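Local coordinates for uncharacterized protein YhfS (Escherichia coli, PDB 4J8L), which is of unknown function but covalently binds pyridoxal 5'-phosphate and may have cysteine synthase activity, at residues Gln57-Ala62 / Leu233-Gly238; Ala258-Gly263 / Lys269-Ala274; Ala67-Gln72 / Asn214-Thr219. All blocks are in the same frame, centred on the assembly; numbering follows the deposited sequence.

Contact 1: residues Gln57-Ala62 / Leu233-Gly238; sequences QVLADA and LEVLRG
L236 meets V58 and L59 through a single methyl, CD2, which makes the closest apolar contacts between the two helices. V58 CG1 lies 4.0 Å from L236 CD2, and L59 CD2 lies 4.1 Å from the same L236 methyl. In V58 the touching branch, CG1, is set anti to the backbone N (chi1 169°). In L236 the extended branch is CD1 (chi2 -175°), which leaves CD2 as the methyl turned to the opposing helix. A looser apolar pair, L59 CD1 to V235 CG1 at 4.4 Å, continues the interface. No hydrogen bond crosses it, consistent with segment axes 11.5 Å apart at closest approach: the axes of the two segments, inclined by 32°, are held apart by side-chain ends.

The packing joins helix 50-62 to the long helix 229-261, within a fold of the aminotransferase class I and II type. V235 also touches C194 and P200, which flank in sequence K196, the lysine carrying the cofactor, while L59 rests on A68 and L70 of strand 67-72.

Charged groups turn outward from this apolar patch. D61 OD1 forms a salt bridge with R27 and a hydrogen bond with S24 of helix 11-28, and E234 OE2 forms a salt bridge with K312.

Contact 2: residues Ala258-Gly263 / Lys269-Ala274; sequences ALLNGG and KSAVIA
A271 presents its methyl to L260, and this apolar pair is the tight part of the contact: L260 CD1 comes to 3.9 Å from A271 CB, and L260 CB to 4.0 Å from the same A271 CB. The alanine is thus met by both the root and one branch end of the leucine. A271 points its side chain at the helix, whereas S270 and V272 on either side of it in the chain point away.

The solvent side is looser: N261, exposed, meets the strand through two waters. N261 OD1 stands 3.7 Å from A271 O, two acceptors that cannot bond directly, and water fills the role instead. Water 1 donates to N261 OD1 (2.8 Å) and accepts from A271 N (2.9 Å). Water 2 accepts from N261 ND2 (3.0 Å) and donates to A271 O (2.7 Å). Both ends of the carboxamide are therefore used, one for the backbone N-H and one for the carbonyl of a single residue. With its CG beside the backbone N (chi1 -80°), the asparagine carries the amide to the strand although its CB does not point there. Just beyond, the helix closes in a Schellman motif: G263 has a positive phi of 92°, and G263 N bonds back to L260 O.

The strand 268-275 is an outermost member of the four-stranded antiparallel sheet of the C-terminal region. S270, V272 and A274 pair with strand 279-285, K269 and S270 forming a classic beta bulge opposite E284. Helix 229-261 packs against the sheet, with L257 also touching A271 and I273, and L260 reaches further to L281 and to L351 of helix 347-360.

Contact 3: residues Ala67-Gln72 / Asn214-Thr219; sequences AAALVQ and NRIRAT
The carbonyl O of I216, whose side chain packs on A69 and V71, accepts two bonds from T219. T219 OG1 donates to I216 O at 2.7 Å, in the carbonyl plane and on a lone pair, with a C=O...donor angle of 143°; T219 N donates to the same I216 O at 3.0 Å. The two bonds tie T219 back to the residue whose side chain faces the strand.

Across the interface the contact is mainly apolar. I216 CG2 lies 4.2 Å from V71 CG1 and 4.4 Å from A69 CB, so one methyl serves two strand residues of the same face. A69 CB is approached more closely by the aliphatic part of R217, whose CD is 4.1 Å away. That arginine chain is bent at both chi2 and chi3, which folds its methylene portion over the alanine and takes the guanidinium past it, so that R217 NH1 reaches L70 O only through a water. Water 3 donates to L70 O at 2.7 Å and accepts a weak bond from R217 NH1. The same NH1 bonds directly to Q226 OE1, while NH2 makes weak bonds to the carbonyls of L46 and N47.

Strand 67-72 is an outermost strand of the seven-stranded mixed sheet, paired antiparallel with strand 203-208 through A67, A69 and V71. Helix 210-219 lies over one face of it, the axis of 214-219 being inclined 32° to that of 67-72, and I213 and I216 extend this packing to A67, A69 and V206. A68 and L70 point away from that helix, toward the side where helix 50-62 lies; L70 touches V55, and L70 N bonds to E56 OE2.

In the fold
Contacts 1 and 3 are neighbours, with centres 15 Å apart, and touch where L59 and A60 pack on strand 67-72. Helix 50-62 leads into that strand and helix 210-219 is followed by helix 229-261, so both segments of contact 3 fall between those of contact 1 in sequence. Together they place helices around an edge strand of the seven-stranded sheet. Contact 2 follows later in the chain, its centre 37 Å from that of contact 1 and 44 Å from that of contact 3, at an edge strand of the four-stranded sheet. Helix 229-261, shared by contacts 1 and 2, thus physically bridges the cofactor-bearing part and the C-terminal part.

Contact 1: residues Gln57-Ala62 / Leu233-Gly238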
loop_
_atom_site.group_PDB
_atom_site.type_symbol
_atom_site.label_atom_id
_atom_site.label_comp_id
_atom_site.label_asym_id
_atom_site.label_seq_id
_atom_site.Cartn_x
_atom_site.Cartn_y
_atom_site.Cartn_z
ATOM N N GLN A 57 15.280 -1.599 -13.178
ATOM C CA GLN A 57 14.937 -2.428 -14.329
ATOM C C GLN A 57 14.202 -3.690 -13.889
ATOM O O GLN A 57 13.243 -4.116 -14.533
ATOM C CB GLN A 57 16.190 -2.785 -15.146
ATOM C CG GLN A 57 16.764 -1.582 -15.901
ATOM C CD GLN A 57 18.117 -1.868 -16.505
ATOM O OE1 GLN A 57 18.631 -2.979 -16.395
ATOM N NE2 GLN A 57 18.704 -0.866 -17.152
ATOM N N VAL A 58 14.665 -4.300 -12.800
ATOM C CA VAL A 58 14.011 -5.501 -12.290
ATOM C C VAL A 58 12.587 -5.187 -11.838
ATOM O O VAL A 58 11.649 -5.928 -12.145
ATOM C CB VAL A 58 14.796 -6.114 -11.112
ATOM C CG1 VAL A 58 13.978 -7.193 -10.435
ATOM C CG2 VAL A 58 16.111 -6.693 -11.607
ATOM N N LEU A 59 12.431 -4.093 -11.104
ATOM C CA LEU A 59 11.099 -3.693 -10.646
ATOM C C LEU A 59 10.157 -3.469 -11.833
ATOM O O LEU A 59 9.016 -3.933 -11.822
ATOM C CB LEU A 59 11.164 -2.422 -9.800
ATOM C CG LEU A 59 11.880 -2.560 -8.463
ATOM C CD1 LEU A 59 11.764 -1.266 -7.672
ATOM C CD2 LEU A 59 11.296 -3.713 -7.691
ATOM N N ALA A 60 10.631 -2.766 -12.857
ATOM C CA ALA A 60 9.794 -2.509 -14.027
ATOM C C ALA A 60 9.366 -3.818 -14.673
ATOM O O ALA A 60 8.193 -4.020 -14.997
ATOM C CB ALA A 60 10.533 -1.642 -15.040
ATOM N N ASP A 61 10.334 -4.710 -14.854
ATOM C CA ASP A 61 10.076 -5.992 -15.473
ATOM C C ASP A 61 9.073 -6.810 -14.647
ATOM O O ASP A 61 8.111 -7.346 -15.184
ATOM C CB ASP A 61 11.403 -6.740 -15.649
ATOM C CG ASP A 61 11.249 -8.034 -16.409
ATOM O OD1 ASP A 61 12.037 -8.969 -16.152
ATOM O OD2 ASP A 61 10.348 -8.112 -17.270
ATOM N N ALA A 62 9.294 -6.881 -13.336
ATOM C CA ALA A 62 8.465 -7.700 -12.451
ATOM C C ALA A 62 7.023 -7.211 -12.396
ATOM O O ALA A 62 6.097 -8.008 -12.250
ATOM C CB ALA A 62 9.064 -7.737 -11.055
ATOM N N LEU A 233 19.256 -2.839 -3.230
ATOM C CA LEU A 233 19.284 -4.280 -2.995
ATOM C C LEU A 233 18.375 -4.677 -1.831
ATOM O O LEU A 233 17.740 -5.730 -1.870
ATOM C CB LEU A 233 20.709 -4.747 -2.735
ATOM C CG LEU A 233 21.572 -4.656 -3.993
ATOM C CD1 LEU A 233 23.020 -4.857 -3.618
ATOM C CD2 LEU A 233 21.113 -5.718 -4.982
ATOM N N GLU A 234 18.293 -3.831 -0.807
ATOM C CA GLU A 234 17.398 -4.126 0.311
ATOM C C GLU A 234 15.927 -4.086 -0.110
ATOM O O GLU A 234 15.099 -4.831 0.427
ATOM C CB GLU A 234 17.637 -3.185 1.494
ATOM C CG GLU A 234 16.884 -3.621 2.747
ATOM C CD GLU A 234 17.145 -2.735 3.945
ATOM O OE1 GLU A 234 18.195 -2.053 3.961
ATOM O OE2 GLU A 234 16.294 -2.732 4.868
ATOM N N VAL A 235 15.607 -3.223 -1.071
ATOM C CA VAL A 235 14.257 -3.185 -1.616
ATOM C C VAL A 235 13.925 -4.543 -2.242
ATOM O O VAL A 235 12.855 -5.097 -2.007
ATOM C CB VAL A 235 14.105 -2.084 -2.694
ATOM C CG1 VAL A 235 12.790 -2.258 -3.458
ATOM C CG2 VAL A 235 14.165 -0.698 -2.047
ATOM N N LEU A 236 14.830 -5.067 -3.063
ATOM C CA LEU A 236 14.595 -6.378 -3.664
ATOM C C LEU A 236 14.451 -7.472 -2.617
ATOM O O LEU A 236 13.581 -8.335 -2.738
ATOM C CB LEU A 236 15.732 -6.767 -4.611
ATOM C CG LEU A 236 15.841 -6.038 -5.934
ATOM C CD1 LEU A 236 16.960 -6.703 -6.734
ATOM C CD2 LEU A 236 14.519 -6.110 -6.668
ATOM N N ARG A 237 15.325 -7.459 -1.612
ATOM C CA ARG A 237 15.279 -8.468 -0.554
ATOM C C ARG A 237 13.910 -8.475 0.113
ATOM O O ARG A 237 13.308 -9.534 0.323
ATOM C CB ARG A 237 16.369 -8.222 0.493
ATOM C CG ARG A 237 16.328 -9.177 1.687
ATOM C CD ARG A 237 17.466 -8.877 2.659
ATOM N NE ARG A 237 18.598 -8.277 1.959
ATOM C CZ ARG A 237 19.496 -7.483 2.532
ATOM N NH1 ARG A 237 19.404 -7.203 3.827
ATOM N NH2 ARG A 237 20.483 -6.970 1.808
ATOM N N GLY A 238 13.415 -7.289 0.445
ATOM C CA GLY A 238 12.136 -7.200 1.125
ATOM C C GLY A 238 11.009 -7.676 0.230
ATOM O O GLY A 238 10.122 -8.421 0.653
#

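Contact 2: residues Ala258-Gly263 / Lys269-Ala274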
loop_
_atom_site.group_PDB
_atom_site.type_symbol
_atom_site.label_atom_id
_atom_site.label_comp_id
_atom_site.label_asym_id
_atom_site.label_seq_id
_atom_site.Cartn_x
_atom_site.Cartn_y
_atom_site.Cartn_z
ATOM N N ALA A 258 -12.961 -16.585 11.191
ATOM C CA ALA A 258 -13.859 -17.726 11.361
ATOM C C ALA A 258 -14.021 -18.113 12.831
ATOM O O ALA A 258 -15.136 -18.385 13.290
ATOM C CB ALA A 258 -13.373 -18.921 10.542
ATOM N N LEU A 259 -12.911 -18.140 13.561
ATOM C CA LEU A 259 -12.950 -18.473 14.983
ATOM C C LEU A 259 -13.787 -17.463 15.770
ATOM O O LEU A 259 -14.601 -17.850 16.609
ATOM C CB LEU A 259 -11.536 -18.563 15.559
ATOM C CG LEU A 259 -10.704 -19.771 15.116
ATOM C CD1 LEU A 259 -9.227 -19.553 15.418
ATOM C CD2 LEU A 259 -11.225 -21.031 15.797
ATOM N N LEU A 260 -13.600 -16.176 15.491
ATOM C CA LEU A 260 -14.360 -15.141 16.183
ATOM C C LEU A 260 -15.839 -15.228 15.841
ATOM O O LEU A 260 -16.695 -15.112 16.719
ATOM C CB LEU A 260 -13.827 -13.751 15.843
ATOM C CG LEU A 260 -12.444 -13.443 16.411
ATOM C CD1 LEU A 260 -11.916 -12.108 15.888
ATOM C CD2 LEU A 260 -12.497 -13.455 17.933
ATOM N N ASN A 261 -16.138 -15.437 14.562
ATOM C CA ASN A 261 -17.524 -15.591 14.127
ATOM C C ASN A 261 -18.177 -16.844 14.708
ATOM O O ASN A 261 -19.403 -16.929 14.808
ATOM C CB ASN A 261 -17.622 -15.601 12.601
ATOM C CG ASN A 261 -17.582 -14.206 12.008
ATOM O OD1 ASN A 261 -17.828 -13.222 12.703
ATOM N ND2 ASN A 261 -17.278 -14.114 10.720
ATOM N N GLY A 262 -17.350 -17.815 15.080
ATOM C CA GLY A 262 -17.830 -19.049 15.673
ATOM C C GLY A 262 -18.026 -18.939 17.170
ATOM O O GLY A 262 -18.464 -19.889 17.811
ATOM N N GLY A 263 -17.696 -17.780 17.730
ATOM C CA GLY A 263 -17.946 -17.517 19.136
ATOM C C GLY A 263 -16.803 -17.855 20.074
ATOM O O GLY A 263 -17.027 -18.104 21.256
ATOM N N LYS A 269 -18.723 -8.829 19.977
ATOM C CA LYS A 269 -20.036 -8.639 19.370
ATOM C C LYS A 269 -20.004 -8.882 17.852
ATOM O O LYS A 269 -20.915 -9.479 17.283
ATOM C CB LYS A 269 -20.526 -7.221 19.669
ATOM C CG LYS A 269 -21.877 -6.843 19.063
ATOM C CD LYS A 269 -22.298 -5.449 19.531
ATOM C CE LYS A 269 -23.689 -5.081 19.029
ATOM N NZ LYS A 269 -24.212 -3.844 19.684
ATOM N N SER A 270 -18.957 -8.411 17.190
ATOM C CA SER A 270 -18.858 -8.613 15.747
ATOM C C SER A 270 -17.414 -8.576 15.310
ATOM O O SER A 270 -16.569 -7.998 15.989
ATOM C CB SER A 270 -19.667 -7.558 14.985
ATOM O OG SER A 270 -19.055 -6.283 15.067
ATOM N N ALA A 271 -17.129 -9.212 14.180
ATOM C CA ALA A 271 -15.796 -9.169 13.607
ATOM C C ALA A 271 -15.910 -9.203 12.097
ATOM O O ALA A 271 -16.744 -9.922 11.554
ATOM C CB ALA A 271 -14.957 -10.346 14.103
ATOM N N VAL A 272 -15.080 -8.419 11.422
ATOM C CA VAL A 272 -15.086 -8.394 9.968
ATOM C C VAL A 272 -13.658 -8.172 9.487
ATOM O O VAL A 272 -12.834 -7.601 10.207
ATOM C CB VAL A 272 -16.035 -7.282 9.431
ATOM C CG1 VAL A 272 -15.505 -5.906 9.782
ATOM C CG2 VAL A 272 -16.234 -7.406 7.925
ATOM N N ILE A 273 -13.347 -8.676 8.298
ATOM C CA ILE A 273 -12.121 -8.292 7.620
ATOM C C ILE A 273 -12.423 -7.099 6.729
ATOM O O ILE A 273 -13.419 -7.092 6.001
ATOM C CB ILE A 273 -11.569 -9.448 6.779
ATOM C CG1 ILE A 273 -10.990 -10.512 7.708
ATOM C CG2 ILE A 273 -10.493 -8.953 5.822
ATOM C CD1 ILE A 273 -10.508 -11.751 6.994
ATOM N N ALA A 274 -11.573 -6.083 6.805
ATOM C CA ALA A 274 -11.753 -4.888 6.005
ATOM C C ALA A 274 -10.407 -4.340 5.563
ATOM O O ALA A 274 -9.403 -4.524 6.243
ATOM C CB ALA A 274 -12.496 -3.839 6.803
HETATM O O HOH W 1 -19.326 -10.928 13.241
HETATM O O HOH W 2 -17.870 -11.355 9.575
#

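Contact 3: residues Ala67-Gln72 / Asn214-Thr219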
loop_
_atom_site.group_PDB
_atom_site.type_symbol
_atom_site.label_atom_id
_atom_site.label_comp_id
_atom_site.label_asym_id
_atom_site.label_seq_id
_atom_site.Cartn_x
_atom_site.Cartn_y
_atom_site.Cartn_z
ATOM N N ALA A 67 9.274 1.027 -17.152
ATOM C CA ALA A 67 10.354 1.633 -16.387
ATOM C C ALA A 67 9.993 1.790 -14.911
ATOM O O ALA A 67 8.834 1.640 -14.519
ATOM C CB ALA A 67 10.716 2.984 -16.982
ATOM N N ALA A 68 10.999 2.087 -14.094
ATOM C CA ALA A 68 10.768 2.380 -12.685
ATOM C C ALA A 68 11.823 3.329 -12.131
ATOM O O ALA A 68 12.928 3.433 -12.662
ATOM C CB ALA A 68 10.735 1.090 -11.862
ATOM N N ALA A 69 11.469 4.037 -11.065
ATOM C CA ALA A 69 12.431 4.872 -10.357
ATOM C C ALA A 69 12.229 4.722 -8.866
ATOM O O ALA A 69 11.102 4.804 -8.380
ATOM C CB ALA A 69 12.276 6.338 -10.758
ATOM N N LEU A 70 13.318 4.504 -8.139
ATOM C CA LEU A 70 13.269 4.567 -6.681
ATOM C C LEU A 70 13.498 6.022 -6.273
ATOM O O LEU A 70 14.309 6.728 -6.889
ATOM C CB LEU A 70 14.340 3.645 -6.070
ATOM C CG LEU A 70 14.122 2.152 -6.345
ATOM C CD1 LEU A 70 15.277 1.303 -5.772
ATOM C CD2 LEU A 70 12.798 1.706 -5.755
ATOM N N VAL A 71 12.753 6.485 -5.269
ATOM C CA VAL A 71 12.822 7.879 -4.840
ATOM C C VAL A 71 12.851 7.981 -3.309
ATOM O O VAL A 71 12.434 7.060 -2.594
ATOM C CB VAL A 71 11.612 8.704 -5.345
ATOM C CG1 VAL A 71 11.526 8.679 -6.880
ATOM C CG2 VAL A 71 10.324 8.177 -4.727
ATOM N N GLN A 72 13.342 9.110 -2.816
ATOM C CA GLN A 72 13.294 9.414 -1.393
ATOM C C GLN A 72 11.867 9.759 -0.972
ATOM O O GLN A 72 11.016 10.115 -1.807
ATOM C CB GLN A 72 14.209 10.594 -1.058
ATOM C CG GLN A 72 15.676 10.384 -1.430
ATOM C CD GLN A 72 16.408 9.457 -0.457
ATOM O OE1 GLN A 72 15.794 8.752 0.364
ATOM N NE2 GLN A 72 17.737 9.463 -0.538
ATOM N N ASN A 214 10.935 8.906 -16.933
ATOM C CA ASN A 214 12.015 9.760 -17.415
ATOM C C ASN A 214 11.865 11.193 -16.903
ATOM O O ASN A 214 12.855 11.840 -16.561
ATOM C CB ASN A 214 12.096 9.759 -18.947
ATOM C CG ASN A 214 12.654 8.466 -19.505
ATOM O OD1 ASN A 214 13.354 7.726 -18.815
ATOM N ND2 ASN A 214 12.361 8.198 -20.773
ATOM N N ARG A 215 10.629 11.681 -16.831
ATOM C CA ARG A 215 10.407 13.023 -16.300
ATOM C C ARG A 215 10.779 13.086 -14.824
ATOM O O ARG A 215 11.301 14.092 -14.343
ATOM C CB ARG A 215 8.961 13.491 -16.516
ATOM C CG ARG A 215 8.651 13.816 -17.975
ATOM C CD ARG A 215 7.427 14.714 -18.123
ATOM N NE ARG A 215 6.188 14.028 -17.781
ATOM C CZ ARG A 215 5.486 13.289 -18.637
ATOM N NH1 ARG A 215 5.914 13.131 -19.881
ATOM N NH2 ARG A 215 4.365 12.700 -18.248
ATOM N N ILE A 216 10.511 12.002 -14.108
ATOM C CA ILE A 216 10.883 11.935 -12.707
ATOM C C ILE A 216 12.405 11.918 -12.561
ATOM O O ILE A 216 12.976 12.703 -11.802
ATOM C CB ILE A 216 10.271 10.701 -12.029
ATOM C CG1 ILE A 216 8.747 10.835 -11.968
ATOM C CG2 ILE A 216 10.865 10.498 -10.634
ATOM C CD1 ILE A 216 8.049 9.625 -11.379
ATOM N N ARG A 217 13.068 11.043 -13.309
ATOM C CA ARG A 217 14.524 10.939 -13.200
ATOM C C ARG A 217 15.228 12.264 -13.511
ATOM O O ARG A 217 16.244 12.594 -12.891
ATOM C CB ARG A 217 15.066 9.804 -14.076
ATOM C CG ARG A 217 14.776 8.407 -13.520
ATOM C CD ARG A 217 15.623 8.099 -12.261
ATOM N NE ARG A 217 17.029 8.419 -12.491
ATOM C CZ ARG A 217 17.907 8.710 -11.536
ATOM N NH1 ARG A 217 17.544 8.695 -10.260
ATOM N NH2 ARG A 217 19.157 9.013 -11.866
ATOM N N ALA A 218 14.666 13.035 -14.438
ATOM C CA ALA A 218 15.258 14.314 -14.824
ATOM C C ALA A 218 15.291 15.334 -13.682
ATOM O O ALA A 218 16.101 16.261 -13.713
ATOM C CB ALA A 218 14.544 14.899 -16.060
ATOM N N THR A 219 14.420 15.161 -12.681
ATOM C CA THR A 219 14.360 16.085 -11.546
ATOM C C THR A 219 15.297 15.679 -10.425
ATOM O O THR A 219 15.518 16.445 -9.488
ATOM C CB THR A 219 12.935 16.185 -10.940
ATOM O OG1 THR A 219 12.596 14.948 -10.297
ATOM C CG2 THR A 219 11.926 16.503 -12.024
HETATM O O HOH W 3 16.198 6.743 -8.782
#